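Local structure of lipoprotein LpqN (Mycobacterium tuberculosis, 6E5F) at residues A141-S154 / L170-A184. The protein supports cell envelope biogenesis and can bind a dodecyl ether of trehalose. Residues are numbered along the deposited sequence; the frame is centred on the assembly and turned at random.
With L6T (alpha-D-glucopyranosyl 6-O-dodecyl-alpha-D-glucopyranoside), chain B.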
# COMPACT_ATOMS: atom_id res chain seq x y z
N ALA A 141 -2.73 0.34 10.70
CA ALA A 141 -1.96 0.47 9.47
C ALA A 141 -0.49 0.83 9.68
O ALA A 141 0.36 0.27 8.97
CB ALA A 141 -2.63 1.51 8.56
N PRO A 142 -0.11 1.73 10.60
CA PRO A 142 1.31 2.08 10.70
C PRO A 142 2.19 0.98 11.28
O PRO A 142 3.42 1.08 11.15
CB PRO A 142 1.31 3.34 11.58
CG PRO A 142 0.00 3.40 12.23
CD PRO A 142 -0.97 2.59 11.42
N GLY A 143 1.62 -0.07 11.86
CA GLY A 143 2.43 -1.05 12.57
C GLY A 143 3.48 -1.71 11.69
O GLY A 143 4.62 -1.90 12.11
N GLU A 144 3.11 -2.07 10.46
CA GLU A 144 4.00 -2.85 9.61
C GLU A 144 5.29 -2.10 9.30
O GLU A 144 6.39 -2.62 9.52
CB GLU A 144 3.27 -3.23 8.31
CG GLU A 144 4.11 -4.07 7.36
CD GLU A 144 3.38 -4.43 6.08
OE1 GLU A 144 4.00 -5.07 5.20
OE2 GLU A 144 2.20 -4.07 5.95
N LEU A 145 5.17 -0.87 8.78
CA LEU A 145 6.38 -0.10 8.47
C LEU A 145 7.20 0.17 9.72
O LEU A 145 8.43 0.12 9.68
CB LEU A 145 6.02 1.21 7.77
CG LEU A 145 5.36 1.19 6.39
CD1 LEU A 145 5.84 2.38 5.57
CD2 LEU A 145 5.60 -0.11 5.64
N LYS A 146 6.53 0.47 10.83
CA LYS A 146 7.26 0.77 12.06
C LYS A 146 8.08 -0.41 12.56
O LYS A 146 9.00 -0.22 13.35
CB LYS A 146 6.30 1.27 13.14
CG LYS A 146 5.72 2.65 12.85
CD LYS A 146 4.64 3.04 13.85
CE LYS A 146 5.20 3.25 15.24
NZ LYS A 146 4.13 3.52 16.24
N ASN A 147 7.77 -1.63 12.10
CA ASN A 147 8.52 -2.82 12.47
C ASN A 147 9.69 -3.10 11.54
O ASN A 147 10.45 -4.04 11.79
CB ASN A 147 7.60 -4.05 12.50
CG ASN A 147 6.62 -4.02 13.66
OD1 ASN A 147 6.82 -3.31 14.65
ND2 ASN A 147 5.55 -4.80 13.55
N LEU A 148 9.85 -2.32 10.47
CA LEU A 148 10.96 -2.52 9.56
C LEU A 148 12.28 -2.26 10.28
O LEU A 148 12.36 -1.38 11.15
CB LEU A 148 10.84 -1.58 8.37
CG LEU A 148 10.65 -2.13 6.95
CD1 LEU A 148 10.08 -3.54 6.91
CD2 LEU A 148 9.75 -1.19 6.17
N PRO A 149 13.35 -2.98 9.93
CA PRO A 149 14.64 -2.77 10.59
C PRO A 149 15.14 -1.34 10.43
O PRO A 149 15.32 -0.85 9.32
CB PRO A 149 15.57 -3.76 9.88
CG PRO A 149 14.68 -4.79 9.30
CD PRO A 149 13.42 -4.07 8.93
N GLY A 150 15.35 -0.68 11.56
CA GLY A 150 15.85 0.68 11.54
C GLY A 150 14.92 1.67 10.87
O GLY A 150 15.39 2.67 10.32
N PHE A 151 13.62 1.41 10.89
CA PHE A 151 12.69 2.36 10.30
C PHE A 151 12.74 3.67 11.06
O PHE A 151 12.83 3.70 12.30
CB PHE A 151 11.27 1.81 10.32
CG PHE A 151 10.26 2.77 9.75
CD1 PHE A 151 10.11 2.90 8.38
CD2 PHE A 151 9.47 3.55 10.58
CE1 PHE A 151 9.20 3.78 7.85
CE2 PHE A 151 8.55 4.43 10.06
CZ PHE A 151 8.41 4.55 8.69
N GLN A 152 12.70 4.77 10.32
CA GLN A 152 12.67 6.11 10.90
C GLN A 152 11.70 6.93 10.07
O GLN A 152 11.87 7.06 8.85
CB GLN A 152 14.06 6.74 10.92
CG GLN A 152 14.79 6.70 9.58
CD GLN A 152 16.29 6.53 9.73
OE1 GLN A 152 16.85 5.50 9.33
NE2 GLN A 152 16.95 7.53 10.30
N GLY A 153 10.68 7.48 10.72
CA GLY A 153 9.69 8.28 10.04
C GLY A 153 9.19 9.38 10.95
O GLY A 153 9.59 9.48 12.11
N SER A 154 8.32 10.22 10.40
CA SER A 154 7.71 11.31 11.15
C SER A 154 6.45 10.76 11.81
O SER A 154 5.36 10.78 11.23
CB SER A 154 7.42 12.50 10.24
OG SER A 154 8.62 13.06 9.75
N LEU A 170 1.81 6.41 5.77
CA LEU A 170 3.04 6.77 6.46
C LEU A 170 4.22 6.40 5.58
O LEU A 170 4.17 5.48 4.76
CB LEU A 170 3.15 6.13 7.84
CG LEU A 170 3.63 4.70 7.92
CD1 LEU A 170 4.08 4.37 9.35
CD2 LEU A 170 2.56 3.74 7.45
N GLY A 171 5.29 7.17 5.75
CA GLY A 171 6.51 6.94 5.01
C GLY A 171 7.71 7.25 5.87
O GLY A 171 7.61 7.87 6.93
N GLY A 172 8.85 6.79 5.40
CA GLY A 172 10.10 7.05 6.09
C GLY A 172 11.23 6.36 5.38
O GLY A 172 11.17 6.09 4.18
N SER A 173 12.29 6.09 6.14
CA SER A 173 13.47 5.43 5.62
C SER A 173 13.78 4.22 6.48
O SER A 173 13.43 4.16 7.66
CB SER A 173 14.68 6.36 5.63
OG SER A 173 14.45 7.49 4.80
N TYR A 174 14.44 3.24 5.86
CA TYR A 174 14.97 2.09 6.59
C TYR A 174 16.22 1.63 5.87
O TYR A 174 16.49 2.01 4.73
CB TYR A 174 13.93 0.97 6.74
CG TYR A 174 13.79 0.02 5.57
CD1 TYR A 174 13.37 0.47 4.33
CD2 TYR A 174 14.04 -1.34 5.71
CE1 TYR A 174 13.24 -0.40 3.26
CE2 TYR A 174 13.90 -2.21 4.65
CZ TYR A 174 13.50 -1.74 3.42
OH TYR A 174 13.36 -2.59 2.35
N SER A 175 17.02 0.83 6.57
CA SER A 175 18.29 0.33 6.05
C SER A 175 18.14 -1.13 5.66
O SER A 175 17.67 -1.94 6.45
CB SER A 175 19.39 0.48 7.09
OG SER A 175 19.70 1.84 7.31
N LYS A 176 18.56 -1.45 4.43
CA LYS A 176 18.54 -2.82 3.94
C LYS A 176 19.85 -3.07 3.21
O LYS A 176 20.19 -2.36 2.27
CB LYS A 176 17.36 -3.06 3.01
CG LYS A 176 17.42 -4.39 2.26
CD LYS A 176 16.04 -4.89 1.87
CE LYS A 176 16.13 -6.15 1.03
NZ LYS A 176 14.83 -6.89 0.99
N ASN A 177 20.60 -4.09 3.66
CA ASN A 177 21.88 -4.43 3.06
C ASN A 177 22.85 -3.24 3.10
O ASN A 177 23.65 -3.05 2.18
CB ASN A 177 21.72 -4.95 1.63
CG ASN A 177 20.81 -6.16 1.55
OD1 ASN A 177 20.84 -7.03 2.43
ND2 ASN A 177 19.99 -6.23 0.51
N GLY A 178 22.76 -2.44 4.16
CA GLY A 178 23.64 -1.30 4.31
C GLY A 178 23.29 -0.11 3.45
O GLY A 178 24.13 0.78 3.27
N LYS A 179 22.07 -0.06 2.92
CA LYS A 179 21.66 1.00 2.01
C LYS A 179 20.37 1.61 2.53
O LYS A 179 19.44 0.88 2.89
CB LYS A 179 21.44 0.45 0.60
CG LYS A 179 22.63 -0.32 0.08
CD LYS A 179 22.33 -0.96 -1.26
CE LYS A 179 23.46 -1.89 -1.68
NZ LYS A 179 24.03 -1.51 -3.00
N LEU A 180 20.31 2.93 2.56
CA LEU A 180 19.11 3.62 3.00
C LEU A 180 18.06 3.57 1.89
O LEU A 180 18.36 3.85 0.73
CB LEU A 180 19.43 5.07 3.35
CG LEU A 180 18.38 5.79 4.20
CD1 LEU A 180 18.21 5.12 5.55
CD2 LEU A 180 18.75 7.26 4.37
N ARG A 181 16.84 3.21 2.26
CA ARG A 181 15.73 3.11 1.32
C ARG A 181 14.57 3.95 1.82
O ARG A 181 14.32 4.01 3.03
CB ARG A 181 15.26 1.66 1.16
CG ARG A 181 16.37 0.67 0.82
CD ARG A 181 15.80 -0.69 0.43
NE ARG A 181 15.05 -0.60 -0.82
CZ ARG A 181 15.58 -0.72 -2.03
NH1 ARG A 181 16.88 -0.96 -2.16
NH2 ARG A 181 14.82 -0.61 -3.10
N THR A 182 13.87 4.59 0.90
CA THR A 182 12.62 5.26 1.21
C THR A 182 11.47 4.28 1.01
O THR A 182 11.39 3.61 -0.02
CB THR A 182 12.44 6.48 0.31
OG1 THR A 182 13.48 7.43 0.59
CG2 THR A 182 11.09 7.13 0.54
N VAL A 183 10.61 4.18 2.01
CA VAL A 183 9.47 3.27 1.98
C VAL A 183 8.24 4.03 2.45
O VAL A 183 8.31 4.91 3.30
CB VAL A 183 9.73 2.03 2.87
CG1 VAL A 183 9.82 2.42 4.34
CG2 VAL A 183 8.64 1.00 2.65
N ALA A 184 7.10 3.67 1.88
CA ALA A 184 5.86 4.27 2.32
C ALA A 184 4.73 3.31 2.00
O ALA A 184 4.84 2.46 1.10
CB ALA A 184 5.60 5.60 1.63
C1 L6T B . 12.46 10.42 8.12
C2 L6T B . 13.68 9.72 7.57
C3 L6T B . 14.16 10.43 6.32
C4 L6T B . 13.02 10.47 5.32
C5 L6T B . 11.85 11.21 5.95
C6 L6T B . 10.68 11.36 4.92
CAA L6T B . 11.71 12.29 9.30
CAO L6T B . 12.86 11.75 11.32
CAP L6T B . 12.74 10.95 12.62
CAR L6T B . 13.09 13.22 11.63
CAT L6T B . 13.21 13.98 10.32
CAV L6T B . 11.93 13.78 9.54
CAX L6T B . 9.19 9.92 3.84
CAY L6T B . 9.14 10.21 2.31
CAZ L6T B . 8.02 9.28 1.86
CBA L6T B . 7.55 9.76 0.49
CBB L6T B . 7.06 8.44 -0.11
CBC L6T B . 5.84 8.74 -0.92
CBD L6T B . 5.27 7.36 -1.42
CBE L6T B . 3.81 7.61 -1.71
CBF L6T B . 2.86 6.88 -0.69
CBG L6T B . 2.76 5.38 -1.05
CBH L6T B . 2.24 5.19 -2.46
CBI L6T B . 1.07 6.10 -2.83
O1 L6T B . 12.80 11.76 8.52
O2 L6T B . 14.72 9.73 8.55
O3 L6T B . 15.29 9.75 5.77
O4 L6T B . 13.47 11.15 4.14
O5 L6T B . 11.41 10.47 7.12
O6 L6T B . 10.50 10.08 4.38
OAN L6T B . 11.65 11.60 10.56
OAQ L6T B . 11.58 11.38 13.33
OAS L6T B . 14.30 13.38 12.39
OAU L6T B . 13.40 15.38 10.58
OAW L6T B . 12.02 14.47 8.28
O HOH W 1 8.73 10.33 7.68
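Water 1 is gripped three ways between 141-154 and 170-184. It accepts from Ser154 N and donates to Gly171 O, 2.8 Å away, and to the sugar ring oxygen O5 of L6T. The water ties both segments to the glycolipid. Residues 170-184 form a hairpin of the antiparallel sheet of this Mog1p/PsbP-like fold; the start of strand 152-162 pairs at its edge with strand 165-176. Gln152 and Ser173 form an antiparallel hydrogen-bonded pair. Gln152 N donates to Ser173 O at 2.8 Å, and Ser173 N returns a bond to Gln152 O at 2.9 Å. Ser173 O receives a CA-H...O contact from Phe151.

The pocket side of this pair meets the trehalose. Ser173 OG lies beside its backbone N (chi1 -61°) and shares a 2.6 Å hydrogen bond with O3 of L6T. Gly153 O accepts from OAQ on the other glucose. Thr182 and Ala184, on the next strand, touch the dodecyl chain. Gly171 C lies 3.7 Å from CAX, the first carbon of that chain.

Helix 143-146 and the turn after it pack against the other face of the hairpin. The Leu145 and Leu170 side chains run alongside one another, pointing opposite ways, and Leu145 CG meets Leu170 CD2. Pro142 CB rests on the other methyl, CD1. Phe151 CG stands anti to its N (chi1 179°), and the ring reaches Gly172. One ring face lies against the Leu145-Lys146 backbone. In one of its two conformers, Val183 CG1 sits at the ring edge, 3.8 Å from Phe151 CE1, and meets Leu148 CD2 tip to tip. Leu148 CG makes a CH-pi contact over one face of Tyr174, 4.1 Å from the ring centroid. Pro149 O lies at the edge of the same ring, 3.9 Å from Tyr174 CD2.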